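Local coordinates for protein predicted phosphatase, HAD family (Clostridium acetobutylicum, PDB 3MC1) that is a probable phosphatase of the haloacid dehalogenase (HAD) family that binds a sodium ion and has no established substrate, at residues 13-18 with 85-91; 42-46 with 57-61; 181-187 with 201-207. All coordinates share one frame; numbering follows the deposited sequence.

Contact 1 is buried beside the metal site and contact 3 lies at the edge of the parallel sheet; the two touch, their centres about 14 Å apart. Contact 2 lies out in the helical part, its centre about 22 Å from that of contact 1 and about 24 Å from that of contact 3. The bound sodium, held by Asp10, Asp12 and Asp167, is the common reference: Gly13 of contact 1 lies about 4 Å from it, and the side chains of Val185 (contact 3) and Phe46 (contact 2) about 8 and 11 Å. A probable hydrogen bond of 2.8 Å between Tyr187 OH and Thr14 O joins contacts 1 and 3. Along the chain, both segments of contact 2 fall between residues 13-18 and 85-91.

Contact 1: residues 13-18 with 85-91; sequences GTLTDS and NKVYDGI
The loop after strand 6-9, which carries the sodium ligands Asp10 and Asp12 of this HAD-type protein, is met by residues 85-91 through a short backbone pairing centred on Thr16 and Val87. Tyr88 N donates to Leu15 O at 3.1 Å, nearly straight at 167°, and Asp17 N gives a shorter, more bent bond of 2.7 Å to Lys86 O. The Tyr88 ring offers a face to Asp17, whose CB makes a CH-pi contact 4.0 Å from the centroid, and an edge to Gly13, whose CA is 3.5 Å from Tyr88 OH. Glycine suits that place, its phi of 82° being hard on any side chain. Asp17 lays its carboxylate almost parallel to the ring, a chi1 of -178° swinging CG away from the backbone N, and OD2 makes a long salt bridge of 3.9 Å to Lys86 NZ. Asn85 OD1 bends back to accept from Lys86 N, while a water joins Asn85 ND2 to Thr16 OG1. Leu15 CD2 meets Ile91 CG2 at 3.8 Å, two branched apolar groups suited to a buried corner. A loop carrying what is probably the DxDx(T/V) motif after a central strand, here braced by residues 85-91, is typical of HAD-type phosphatases.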
ATOM      1  N   GLY A  13      -3.241   3.460  -2.991  1.00 12.49           N
ATOM      2  CA  GLY A  13      -2.443   4.200  -3.956  1.00 12.71           C
ATOM      3  C   GLY A  13      -1.888   3.395  -5.123  1.00 13.69           C
ATOM      4  O   GLY A  13      -1.242   3.950  -6.016  1.00 14.20           O
ATOM      5  N   THR A  14      -2.117   2.088  -5.116  1.00 12.72           N
ATOM      6  CA  THR A  14      -1.635   1.232  -6.191  1.00 13.24           C
ATOM      7  C   THR A  14      -2.810   0.466  -6.777  1.00 12.83           C
ATOM      8  O   THR A  14      -3.016   0.456  -7.997  1.00 13.99           O
ATOM      9  CB  THR A  14      -0.579   0.232  -5.683  1.00 10.82           C
ATOM     10  OG1 THR A  14       0.586   0.946  -5.257  1.00 11.60           O
ATOM     11  CG2 THR A  14      -0.189  -0.733  -6.792  1.00 12.40           C
ATOM     12  N   LEU A  15      -3.585  -0.179  -5.910  1.00 11.91           N
ATOM     13  CA  LEU A  15      -4.746  -0.926  -6.369  1.00 12.54           C
ATOM     14  C   LEU A  15      -6.023  -0.117  -6.163  1.00 11.88           C
ATOM     15  O   LEU A  15      -6.932  -0.137  -7.000  1.00 11.03           O
ATOM     16  CB  LEU A  15      -4.846  -2.261  -5.627  1.00 11.50           C
ATOM     17  CG  LEU A  15      -3.716  -3.271  -5.850  1.00 12.15           C
ATOM     18  CD1 LEU A  15      -3.928  -4.487  -4.960  1.00  9.21           C
ATOM     19  CD2 LEU A  15      -3.676  -3.677  -7.326  1.00 11.34           C
ATOM     20  N   THR A  16      -6.079   0.622  -5.060  1.00 11.90           N
ATOM     21  CA  THR A  16      -7.268   1.410  -4.741  1.00 13.84           C
ATOM     22  C   THR A  16      -6.973   2.880  -4.441  1.00 12.98           C
ATOM     23  O   THR A  16      -5.953   3.208  -3.844  1.00 11.88           O
ATOM     24  CB  THR A  16      -7.988   0.821  -3.494  1.00 14.41           C
ATOM     25  OG1 THR A  16      -7.075   0.799  -2.387  1.00 14.27           O
ATOM     26  CG2 THR A  16      -8.442  -0.595  -3.760  1.00 13.54           C
ATOM     27  N   ASP A  17      -7.875   3.753  -4.881  1.00 14.06           N
ATOM     28  CA  ASP A  17      -7.787   5.191  -4.621  1.00 15.67           C
ATOM     29  C   ASP A  17      -8.570   5.318  -3.318  1.00 15.82           C
ATOM     30  O   ASP A  17      -9.787   5.532  -3.329  1.00 16.03           O
ATOM     31  CB  ASP A  17      -8.489   5.981  -5.728  1.00 17.61           C
ATOM     32  CG  ASP A  17      -8.384   7.481  -5.534  1.00 20.47           C
ATOM     33  OD1 ASP A  17      -7.841   7.925  -4.492  1.00 20.91           O
ATOM     34  OD2 ASP A  17      -8.846   8.216  -6.430  1.00 23.58           O
ATOM     35  N   SER A  18      -7.871   5.170  -2.200  1.00 15.58           N
ATOM     36  CA  SER A  18      -8.500   5.199  -0.881  1.00 15.70           C
ATOM     37  C   SER A  18      -8.377   6.482  -0.074  1.00 16.22           C
ATOM     38  O   SER A  18      -8.730   6.508   1.105  1.00 12.83           O
ATOM     39  CB  SER A  18      -7.938   4.045  -0.053  1.00 17.26           C
ATOM     40  OG  SER A  18      -6.545   3.898  -0.289  1.00 17.08           O
ATOM     41  N   ASN A  85     -13.825   4.370  -0.664  1.00 19.32           N
ATOM     42  CA  ASN A  85     -12.716   3.840  -1.431  1.00 16.90           C
ATOM     43  C   ASN A  85     -13.174   3.583  -2.871  1.00 20.30           C
ATOM     44  O   ASN A  85     -14.374   3.571  -3.157  1.00 18.40           O
ATOM     45  CB  ASN A  85     -12.363   2.509  -0.782  1.00 14.78           C
ATOM     46  CG  ASN A  85     -10.914   2.167  -0.864  1.00 13.17           C
ATOM     47  OD1 ASN A  85     -10.208   2.581  -1.776  1.00 13.38           O
ATOM     48  ND2 ASN A  85     -10.457   1.368   0.098  1.00 15.04           N
ATOM     49  N   LYS A  86     -12.212   3.358  -3.761  1.00 21.10           N
ATOM     50  CA  LYS A  86     -12.491   3.075  -5.169  1.00 22.43           C
ATOM     51  C   LYS A  86     -11.309   2.307  -5.732  1.00 21.46           C
ATOM     52  O   LYS A  86     -10.184   2.491  -5.287  1.00 21.44           O
ATOM     53  CB  LYS A  86     -12.643   4.372  -5.978  1.00 26.04           C
ATOM     54  CG  LYS A  86     -13.838   5.234  -5.619  1.00 31.90           C
ATOM     55  CD  LYS A  86     -13.819   6.578  -6.365  1.00 36.14           C
ATOM     56  CE  LYS A  86     -12.592   7.412  -5.999  1.00 40.22           C
ATOM     57  NZ  LYS A  86     -12.652   8.795  -6.563  1.00 40.69           N
ATOM     58  N   VAL A  87     -11.566   1.441  -6.706  1.00 21.27           N
ATOM     59  CA  VAL A  87     -10.492   0.689  -7.353  1.00 20.10           C
ATOM     60  C   VAL A  87     -10.056   1.544  -8.541  1.00 19.39           C
ATOM     61  O   VAL A  87     -10.905   2.102  -9.237  1.00 19.94           O
ATOM     62  CB  VAL A  87     -10.994  -0.679  -7.862  1.00 19.38           C
ATOM     63  CG1 VAL A  87      -9.913  -1.366  -8.683  1.00 20.45           C
ATOM     64  CG2 VAL A  87     -11.380  -1.552  -6.682  1.00 19.90           C
ATOM     65  N   TYR A  88      -8.748   1.680  -8.764  1.00 16.78           N
ATOM     66  CA  TYR A  88      -8.270   2.483  -9.884  1.00 16.71           C
ATOM     67  C   TYR A  88      -8.725   1.843 -11.189  1.00 17.58           C
ATOM     68  O   TYR A  88      -8.745   0.616 -11.305  1.00 16.84           O
ATOM     69  CB  TYR A  88      -6.736   2.584  -9.883  1.00 15.37           C
ATOM     70  CG  TYR A  88      -6.150   3.532  -8.856  1.00 14.95           C
ATOM     71  CD1 TYR A  88      -6.257   4.916  -9.005  1.00 13.43           C
ATOM     72  CD2 TYR A  88      -5.479   3.041  -7.735  1.00 11.93           C
ATOM     73  CE1 TYR A  88      -5.706   5.787  -8.059  1.00 15.63           C
ATOM     74  CE2 TYR A  88      -4.927   3.898  -6.793  1.00 13.15           C
ATOM     75  CZ  TYR A  88      -5.045   5.264  -6.953  1.00 13.58           C
ATOM     76  OH  TYR A  88      -4.524   6.098  -5.985  1.00 14.54           O
ATOM     77  N   ASP A  89      -9.102   2.674 -12.160  1.00 18.89           N
ATOM     78  CA  ASP A  89      -9.540   2.158 -13.453  1.00 21.29           C
ATOM     79  C   ASP A  89      -8.433   1.300 -14.074  1.00 19.86           C
ATOM     80  O   ASP A  89      -7.244   1.635 -13.998  1.00 19.86           O
ATOM     81  CB  ASP A  89      -9.875   3.301 -14.420  1.00 24.10           C
ATOM     82  CG  ASP A  89     -11.062   4.127 -13.967  1.00 29.40           C
ATOM     83  OD1 ASP A  89     -12.065   3.531 -13.512  1.00 32.25           O
ATOM     84  OD2 ASP A  89     -10.998   5.371 -14.078  1.00 32.13           O
ATOM     85  N   GLY A  90      -8.833   0.190 -14.681  1.00 18.83           N
ATOM     86  CA  GLY A  90      -7.878  -0.687 -15.326  1.00 17.50           C
ATOM     87  C   GLY A  90      -7.243  -1.732 -14.433  1.00 16.49           C
ATOM     88  O   GLY A  90      -6.716  -2.721 -14.932  1.00 16.85           O
ATOM     89  N   ILE A  91      -7.309  -1.542 -13.116  1.00 15.82           N
ATOM     90  CA  ILE A  91      -6.690  -2.496 -12.200  1.00 14.06           C
ATOM     91  C   ILE A  91      -7.209  -3.927 -12.289  1.00 13.97           C
ATOM     92  O   ILE A  91      -6.419  -4.857 -12.390  1.00 15.84           O
ATOM     93  CB  ILE A  91      -6.778  -2.023 -10.722  1.00 14.70           C
ATOM     94  CG1 ILE A  91      -5.744  -0.920 -10.463  1.00 14.03           C
ATOM     95  CG2 ILE A  91      -6.539  -3.209  -9.782  1.00 12.63           C
ATOM     96  CD1 ILE A  91      -4.300  -1.352 -10.672  1.00  9.69           C
TER
HETATM   97  O   HOH W   1      -7.743   0.183   0.346  1.00 15.72           O

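Contact 2: residues 42-46 with 57-61; sequences SLNKF and EYYNF
Lys45 folds over the ring of Tyr58, placing both an aliphatic carbon and its ammonium group on the same face. The side chain starts with CG between the backbone N and the carbonyl carbon (chi1 71°), and further bends at chi2, chi3 and chi4 curl it back across the tyrosine instead of letting it extend. Tyr58, for its part, brings its ring over to the lysine with a chi1 of -57°. Lys45 CG then makes a CH-pi contact 3.8 Å from the ring centroid, and Lys45 NZ a cation-pi contact 3.7 Å from it; the nitrogen leans to the CD1 side, where Tyr58 CD1 is 3.2 Å away. Lysine suits the place because one chain supplies both apolar carbon and charge. A water that donates to Lys45 O lies in the ring plane near Tyr58 OH, at a rather short and therefore less certain distance.

Phe46 suits its place because one corner of its flat ring can reach two tyrosines. Its CE2 meets Tyr59 CE2 edge to edge at 3.8 Å and Tyr58 CD2 at 3.9 Å, the latter pair of rings inclined at 45°. Farther in, Leu43 CD2 rests 3.8 Å from Tyr59 OH, and Leu30 of helix 19-31 also touches Tyr59. The chemistry implies that aromatic and cation-pi contacts hold the 3-10 turn to the end of helix 51-59, and that the electron-rich ring probably helps to stabilise the lysine charge.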
ATOM      1  N   SER A  42      -4.555  17.770   2.426  1.00 30.12           N
ATOM      2  CA  SER A  42      -3.293  17.983   3.122  1.00 27.68           C
ATOM      3  C   SER A  42      -2.887  16.755   3.939  1.00 27.28           C
ATOM      4  O   SER A  42      -1.793  16.706   4.508  1.00 26.41           O
ATOM      5  CB  SER A  42      -3.390  19.213   4.030  1.00 29.83           C
ATOM      6  OG  SER A  42      -4.303  19.007   5.088  1.00 29.73           O
ATOM      7  N   LEU A  43      -3.768  15.763   3.997  1.00 25.17           N
ATOM      8  CA  LEU A  43      -3.486  14.544   4.739  1.00 24.51           C
ATOM      9  C   LEU A  43      -3.193  13.372   3.795  1.00 22.98           C
ATOM     10  O   LEU A  43      -3.125  12.225   4.226  1.00 21.03           O
ATOM     11  CB  LEU A  43      -4.668  14.194   5.655  1.00 22.55           C
ATOM     12  CG  LEU A  43      -5.026  15.237   6.717  1.00 23.23           C
ATOM     13  CD1 LEU A  43      -6.231  14.772   7.526  1.00 23.18           C
ATOM     14  CD2 LEU A  43      -3.826  15.471   7.618  1.00 19.37           C
ATOM     15  N   ASN A  44      -3.015  13.666   2.511  1.00 23.55           N
ATOM     16  CA  ASN A  44      -2.725  12.620   1.531  1.00 23.68           C
ATOM     17  C   ASN A  44      -1.453  11.853   1.861  1.00 22.75           C
ATOM     18  O   ASN A  44      -1.360  10.661   1.579  1.00 20.28           O
ATOM     19  CB  ASN A  44      -2.601  13.213   0.121  1.00 25.26           C
ATOM     20  CG  ASN A  44      -3.948  13.530  -0.501  1.00 26.75           C
ATOM     21  OD1 ASN A  44      -4.988  13.382   0.141  1.00 29.00           O
ATOM     22  ND2 ASN A  44      -3.937  13.973  -1.753  1.00 27.48           N
ATOM     23  N   LYS A  45      -0.483  12.540   2.460  1.00 23.00           N
ATOM     24  CA  LYS A  45       0.794  11.920   2.808  1.00 24.93           C
ATOM     25  C   LYS A  45       0.635  10.762   3.789  1.00 24.30           C
ATOM     26  O   LYS A  45       1.564   9.974   3.979  1.00 24.43           O
ATOM     27  CB  LYS A  45       1.759  12.953   3.404  1.00 28.42           C
ATOM     28  CG  LYS A  45       1.380  13.422   4.796  1.00 33.68           C
ATOM     29  CD  LYS A  45       0.445  14.615   4.757  1.00 37.09           C
ATOM     30  CE  LYS A  45       1.233  15.912   4.671  1.00 40.51           C
ATOM     31  NZ  LYS A  45       2.053  16.136   5.900  1.00 43.04           N
ATOM     32  N   PHE A  46      -0.535  10.677   4.421  1.00 21.67           N
ATOM     33  CA  PHE A  46      -0.834   9.603   5.370  1.00 19.30           C
ATOM     34  C   PHE A  46      -1.215   8.329   4.612  1.00 18.24           C
ATOM     35  O   PHE A  46      -1.350   7.254   5.204  1.00 18.14           O
ATOM     36  CB  PHE A  46      -2.005  10.008   6.277  1.00 20.47           C
ATOM     37  CG  PHE A  46      -1.594  10.648   7.583  1.00 19.50           C
ATOM     38  CD1 PHE A  46      -1.464   9.881   8.738  1.00 20.96           C
ATOM     39  CD2 PHE A  46      -1.371  12.020   7.664  1.00 21.96           C
ATOM     40  CE1 PHE A  46      -1.120  10.475   9.963  1.00 21.28           C
ATOM     41  CE2 PHE A  46      -1.027  12.621   8.881  1.00 21.38           C
ATOM     42  CZ  PHE A  46      -0.903  11.848  10.028  1.00 22.19           C
ATOM     43  N   GLU A  57       5.670  11.555  12.989  1.00 31.67           N
ATOM     44  CA  GLU A  57       6.422  12.478  12.146  1.00 34.05           C
ATOM     45  C   GLU A  57       5.724  13.807  11.879  1.00 34.68           C
ATOM     46  O   GLU A  57       6.339  14.864  11.989  1.00 35.80           O
ATOM     47  CB  GLU A  57       6.743  11.817  10.803  1.00 36.47           C
ATOM     48  CG  GLU A  57       7.747  12.587   9.956  1.00 41.71           C
ATOM     49  CD  GLU A  57       7.851  12.053   8.535  1.00 45.32           C
ATOM     50  OE1 GLU A  57       7.814  10.812   8.355  1.00 47.86           O
ATOM     51  OE2 GLU A  57       7.983  12.875   7.596  1.00 46.88           O
ATOM     52  N   TYR A  58       4.445  13.754  11.526  1.00 34.38           N
ATOM     53  CA  TYR A  58       3.683  14.961  11.205  1.00 34.75           C
ATOM     54  C   TYR A  58       3.042  15.686  12.387  1.00 35.07           C
ATOM     55  O   TYR A  58       2.618  16.841  12.255  1.00 34.97           O
ATOM     56  CB  TYR A  58       2.604  14.624  10.174  1.00 34.39           C
ATOM     57  CG  TYR A  58       3.155  14.010   8.907  1.00 36.32           C
ATOM     58  CD1 TYR A  58       3.990  14.740   8.067  1.00 36.94           C
ATOM     59  CD2 TYR A  58       2.879  12.686   8.573  1.00 36.63           C
ATOM     60  CE1 TYR A  58       4.544  14.169   6.925  1.00 38.17           C
ATOM     61  CE2 TYR A  58       3.427  12.101   7.433  1.00 37.51           C
ATOM     62  CZ  TYR A  58       4.262  12.851   6.615  1.00 38.12           C
ATOM     63  OH  TYR A  58       4.830  12.285   5.499  1.00 37.87           O
ATOM     64  N   TYR A  59       2.966  15.022  13.535  1.00 34.33           N
ATOM     65  CA  TYR A  59       2.355  15.637  14.706  1.00 35.50           C
ATOM     66  C   TYR A  59       3.172  15.432  15.970  1.00 35.79           C
ATOM     67  O   TYR A  59       2.696  15.669  17.077  1.00 36.35           O
ATOM     68  CB  TYR A  59       0.925  15.110  14.874  1.00 35.05           C
ATOM     69  CG  TYR A  59       0.031  15.603  13.765  1.00 34.25           C
ATOM     70  CD1 TYR A  59      -0.509  16.887  13.807  1.00 34.81           C
ATOM     71  CD2 TYR A  59      -0.174  14.842  12.610  1.00 35.03           C
ATOM     72  CE1 TYR A  59      -1.218  17.410  12.728  1.00 34.84           C
ATOM     73  CE2 TYR A  59      -0.883  15.360  11.518  1.00 35.05           C
ATOM     74  CZ  TYR A  59      -1.398  16.647  11.589  1.00 35.66           C
ATOM     75  OH  TYR A  59      -2.061  17.193  10.511  1.00 35.55           O
ATOM     76  N   ASN A  60       4.413  15.002  15.780  1.00 36.59           N
ATOM     77  CA  ASN A  60       5.352  14.776  16.870  1.00 38.29           C
ATOM     78  C   ASN A  60       4.822  13.969  18.046  1.00 37.21           C
ATOM     79  O   ASN A  60       5.313  14.116  19.161  1.00 38.78           O
ATOM     80  CB  ASN A  60       5.890  16.115  17.386  1.00 40.20           C
ATOM     81  CG  ASN A  60       6.601  16.911  16.305  1.00 42.96           C
ATOM     82  OD1 ASN A  60       7.483  16.394  15.612  1.00 43.89           O
ATOM     83  ND2 ASN A  60       6.225  18.181  16.160  1.00 44.97           N
ATOM     84  N   PHE A  61       3.824  13.122  17.809  1.00 36.27           N
ATOM     85  CA  PHE A  61       3.283  12.295  18.885  1.00 34.75           C
ATOM     86  C   PHE A  61       4.331  11.279  19.298  1.00 34.46           C
ATOM     87  O   PHE A  61       5.207  10.924  18.505  1.00 33.12           O
ATOM     88  CB  PHE A  61       2.041  11.517  18.431  1.00 36.27           C
ATOM     89  CG  PHE A  61       0.811  12.359  18.247  1.00 37.18           C
ATOM     90  CD1 PHE A  61       0.622  13.529  18.984  1.00 38.49           C
ATOM     91  CD2 PHE A  61      -0.198  11.939  17.384  1.00 36.64           C
ATOM     92  CE1 PHE A  61      -0.559  14.267  18.863  1.00 38.59           C
ATOM     93  CE2 PHE A  61      -1.383  12.666  17.255  1.00 37.65           C
ATOM     94  CZ  PHE A  61      -1.565  13.830  17.995  1.00 38.17           C
TER
HETATM   95  O   HOH W   2       4.542  10.487   3.741  1.00 24.16           O

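Contact 3: residues 181-187 with 201-207; sequences PSIGVTY and NYIVNSV
Gly184 bonds to strand 202-204 through both its backbone polar groups: its N donates to Tyr202 O at 2.6 Å, and its O accepts from Val204 N at 2.8 Å, nearly along the C=O axis. Thr186 N continues the pattern to Val204 O at 2.8 Å. Around these bonds, Ile183 CG1 packs on Tyr202 CB at 3.8 Å and Val185 CG1 on Val204 CG2 at 3.7 Å, all four side chains lying on one face of the sheet. Beta-branched residues suit such extended strands, and glycine brings no side chain to the opposite face, where Ile203 points. On that face Ile203 CG2 meets Thr186 CG2 at 3.9 Å.

The two strands are parallel neighbours, their directions 26° apart, linked by helix 192-198 in a beta-alpha-beta unit at the edge of the Rossmann-like HAD sheet.

Beyond the strand ends, a chi1 of 60° tucks the Tyr187 ring over its own backbone, toward residues 205-207. Val207 CG2 sits over one ring face, 4.2 Å from the centroid, while the hydroxyl has its partner, Thr14, in the 13-18 loop. Val207 is the first residue of helix 207-215, whose N-cap Ser206 bonds through OG to Glu209 N. Farther out, Leu195 of helix 192-198 packs against Ile203 and Thr186, Leu210 of helix 207-215 against Ile183 and Tyr187, and Met164 and Gly166 of strand 162-166 bond to the backbone of Ile183.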
ATOM      1  N   PRO A 181      13.362  -5.941  -7.370  1.00 19.82           N
ATOM      2  CA  PRO A 181      13.304  -4.764  -8.236  1.00 18.05           C
ATOM      3  C   PRO A 181      11.933  -4.171  -7.946  1.00 18.66           C
ATOM      4  O   PRO A 181      11.028  -4.882  -7.483  1.00 15.87           O
ATOM      5  CB  PRO A 181      13.398  -5.357  -9.636  1.00 19.05           C
ATOM      6  CG  PRO A 181      12.765  -6.698  -9.475  1.00 22.19           C
ATOM      7  CD  PRO A 181      13.316  -7.185  -8.154  1.00 18.66           C
ATOM      8  N   SER A 182      11.783  -2.878  -8.193  1.00 18.35           N
ATOM      9  CA  SER A 182      10.516  -2.224  -7.941  1.00 18.17           C
ATOM     10  C   SER A 182      10.054  -1.371  -9.109  1.00 17.12           C
ATOM     11  O   SER A 182      10.864  -0.790  -9.830  1.00 17.61           O
ATOM     12  CB  SER A 182      10.620  -1.348  -6.691  1.00 19.16           C
ATOM     13  OG  SER A 182      11.663  -0.396  -6.816  1.00 20.79           O
ATOM     14  N   ILE A 183       8.744  -1.344  -9.307  1.00 15.01           N
ATOM     15  CA  ILE A 183       8.135  -0.513 -10.325  1.00 13.22           C
ATOM     16  C   ILE A 183       7.297   0.481  -9.523  1.00 13.50           C
ATOM     17  O   ILE A 183       6.384   0.087  -8.790  1.00 14.49           O
ATOM     18  CB  ILE A 183       7.174  -1.279 -11.242  1.00 12.92           C
ATOM     19  CG1 ILE A 183       7.901  -2.398 -11.991  1.00 14.40           C
ATOM     20  CG2 ILE A 183       6.561  -0.292 -12.251  1.00 11.12           C
ATOM     21  CD1 ILE A 183       6.983  -3.181 -12.936  1.00 14.64           C
ATOM     22  N   GLY A 184       7.628   1.760  -9.638  1.00 13.31           N
ATOM     23  CA  GLY A 184       6.871   2.768  -8.930  1.00 13.13           C
ATOM     24  C   GLY A 184       5.821   3.323  -9.873  1.00 14.67           C
ATOM     25  O   GLY A 184       6.080   3.467 -11.071  1.00 14.57           O
ATOM     26  N   VAL A 185       4.628   3.605  -9.357  1.00 12.74           N
ATOM     27  CA  VAL A 185       3.571   4.168 -10.192  1.00 12.92           C
ATOM     28  C   VAL A 185       3.301   5.583  -9.700  1.00 14.33           C
ATOM     29  O   VAL A 185       3.337   5.838  -8.498  1.00 12.31           O
ATOM     30  CB  VAL A 185       2.277   3.319 -10.126  1.00 11.09           C
ATOM     31  CG1 VAL A 185       2.612   1.861 -10.467  1.00 11.95           C
ATOM     32  CG2 VAL A 185       1.639   3.427  -8.749  1.00 10.77           C
ATOM     33  N   THR A 186       3.039   6.500 -10.630  1.00 13.56           N
ATOM     34  CA  THR A 186       2.787   7.891 -10.272  1.00 17.00           C
ATOM     35  C   THR A 186       1.318   8.291 -10.253  1.00 16.20           C
ATOM     36  O   THR A 186       1.005   9.449  -9.990  1.00 17.50           O
ATOM     37  CB  THR A 186       3.540   8.868 -11.214  1.00 18.02           C
ATOM     38  OG1 THR A 186       3.185   8.587 -12.573  1.00 20.04           O
ATOM     39  CG2 THR A 186       5.061   8.731 -11.039  1.00 20.05           C
ATOM     40  N   TYR A 187       0.415   7.354 -10.538  1.00 17.22           N
ATOM     41  CA  TYR A 187      -1.008   7.673 -10.514  1.00 17.91           C
ATOM     42  C   TYR A 187      -1.529   7.590  -9.084  1.00 18.78           C
ATOM     43  O   TYR A 187      -2.708   7.825  -8.822  1.00 21.29           O
ATOM     44  CB  TYR A 187      -1.797   6.730 -11.445  1.00 16.31           C
ATOM     45  CG  TYR A 187      -1.712   5.254 -11.111  1.00 16.36           C
ATOM     46  CD1 TYR A 187      -2.443   4.705 -10.048  1.00 13.92           C
ATOM     47  CD2 TYR A 187      -0.895   4.401 -11.857  1.00 11.28           C
ATOM     48  CE1 TYR A 187      -2.358   3.339  -9.745  1.00 12.74           C
ATOM     49  CE2 TYR A 187      -0.803   3.044 -11.562  1.00 11.91           C
ATOM     50  CZ  TYR A 187      -1.529   2.517 -10.511  1.00 10.97           C
ATOM     51  OH  TYR A 187      -1.393   1.181 -10.219  1.00 11.29           O
ATOM     52  N   ASN A 201      13.339   1.185  -9.366  1.00 35.60           N
ATOM     53  CA  ASN A 201      13.994   0.534 -10.490  1.00 35.46           C
ATOM     54  C   ASN A 201      13.238   0.753 -11.807  1.00 34.73           C
ATOM     55  O   ASN A 201      13.808   0.641 -12.893  1.00 37.30           O
ATOM     56  CB  ASN A 201      14.166  -0.961 -10.170  1.00 36.94           C
ATOM     57  CG  ASN A 201      15.077  -1.205  -8.969  1.00 37.62           C
ATOM     58  OD1 ASN A 201      16.295  -1.035  -9.059  1.00 39.25           O
ATOM     59  ND2 ASN A 201      14.491  -1.601  -7.841  1.00 36.32           N
ATOM     60  N   TYR A 202      11.954   1.077 -11.707  1.00 32.52           N
ATOM     61  CA  TYR A 202      11.118   1.323 -12.883  1.00 28.74           C
ATOM     62  C   TYR A 202      10.020   2.295 -12.448  1.00 25.91           C
ATOM     63  O   TYR A 202       9.568   2.227 -11.306  1.00 24.78           O
ATOM     64  CB  TYR A 202      10.482   0.021 -13.361  1.00 32.56           C
ATOM     65  CG  TYR A 202      11.436  -1.146 -13.403  1.00 37.12           C
ATOM     66  CD1 TYR A 202      12.006  -1.560 -14.601  1.00 40.24           C
ATOM     67  CD2 TYR A 202      11.816  -1.808 -12.233  1.00 38.41           C
ATOM     68  CE1 TYR A 202      12.933  -2.596 -14.625  1.00 41.80           C
ATOM     69  CE2 TYR A 202      12.747  -2.845 -12.261  1.00 39.47           C
ATOM     70  CZ  TYR A 202      13.304  -3.227 -13.463  1.00 41.53           C
ATOM     71  OH  TYR A 202      14.261  -4.217 -13.511  1.00 43.80           O
ATOM     72  N   ILE A 203       9.598   3.194 -13.339  1.00 22.55           N
ATOM     73  CA  ILE A 203       8.555   4.172 -13.012  1.00 19.73           C
ATOM     74  C   ILE A 203       7.540   4.359 -14.140  1.00 21.03           C
ATOM     75  O   ILE A 203       7.911   4.672 -15.274  1.00 19.95           O
ATOM     76  CB  ILE A 203       9.170   5.549 -12.675  1.00 18.55           C
ATOM     77  CG1 ILE A 203      10.189   5.405 -11.539  1.00 17.32           C
ATOM     78  CG2 ILE A 203       8.079   6.514 -12.248  1.00 16.87           C
ATOM     79  CD1 ILE A 203      10.891   6.694 -11.163  1.00 16.76           C
ATOM     80  N   VAL A 204       6.259   4.168 -13.822  1.00 18.26           N
ATOM     81  CA  VAL A 204       5.188   4.306 -14.807  1.00 17.90           C
ATOM     82  C   VAL A 204       4.107   5.282 -14.344  1.00 19.66           C
ATOM     83  O   VAL A 204       3.907   5.480 -13.142  1.00 19.44           O
ATOM     84  CB  VAL A 204       4.528   2.941 -15.127  1.00 16.29           C
ATOM     85  CG1 VAL A 204       5.597   1.949 -15.577  1.00 15.10           C
ATOM     86  CG2 VAL A 204       3.763   2.422 -13.919  1.00 15.45           C
ATOM     87  N   ASN A 205       3.404   5.881 -15.297  1.00 18.84           N
ATOM     88  CA  ASN A 205       2.373   6.862 -14.963  1.00 21.55           C
ATOM     89  C   ASN A 205       0.925   6.391 -15.116  1.00 20.83           C
ATOM     90  O   ASN A 205      -0.004   7.158 -14.864  1.00 22.20           O
ATOM     91  CB  ASN A 205       2.591   8.122 -15.797  1.00 23.46           C
ATOM     92  CG  ASN A 205       2.659   7.823 -17.276  1.00 29.21           C
ATOM     93  OD1 ASN A 205       1.685   7.364 -17.876  1.00 32.45           O
ATOM     94  ND2 ASN A 205       3.821   8.069 -17.876  1.00 35.18           N
ATOM     95  N   SER A 206       0.726   5.143 -15.520  1.00 19.36           N
ATOM     96  CA  SER A 206      -0.626   4.616 -15.684  1.00 20.33           C
ATOM     97  C   SER A 206      -0.642   3.108 -15.488  1.00 19.74           C
ATOM     98  O   SER A 206       0.403   2.458 -15.534  1.00 20.58           O
ATOM     99  CB  SER A 206      -1.161   4.926 -17.082  1.00 20.24           C
ATOM    100  OG  SER A 206      -0.499   4.122 -18.044  1.00 20.83           O
ATOM    101  N   VAL A 207      -1.835   2.554 -15.286  1.00 19.56           N
ATOM    102  CA  VAL A 207      -1.998   1.120 -15.096  1.00 18.66           C
ATOM    103  C   VAL A 207      -1.607   0.369 -16.366  1.00 21.32           C
ATOM    104  O   VAL A 207      -1.066  -0.734 -16.299  1.00 21.31           O
ATOM    105  CB  VAL A 207      -3.466   0.764 -14.717  1.00 18.15           C
ATOM    106  CG1 VAL A 207      -3.640  -0.748 -14.627  1.00 19.48           C
ATOM    107  CG2 VAL A 207      -3.832   1.407 -13.390  1.00 18.65           C
TER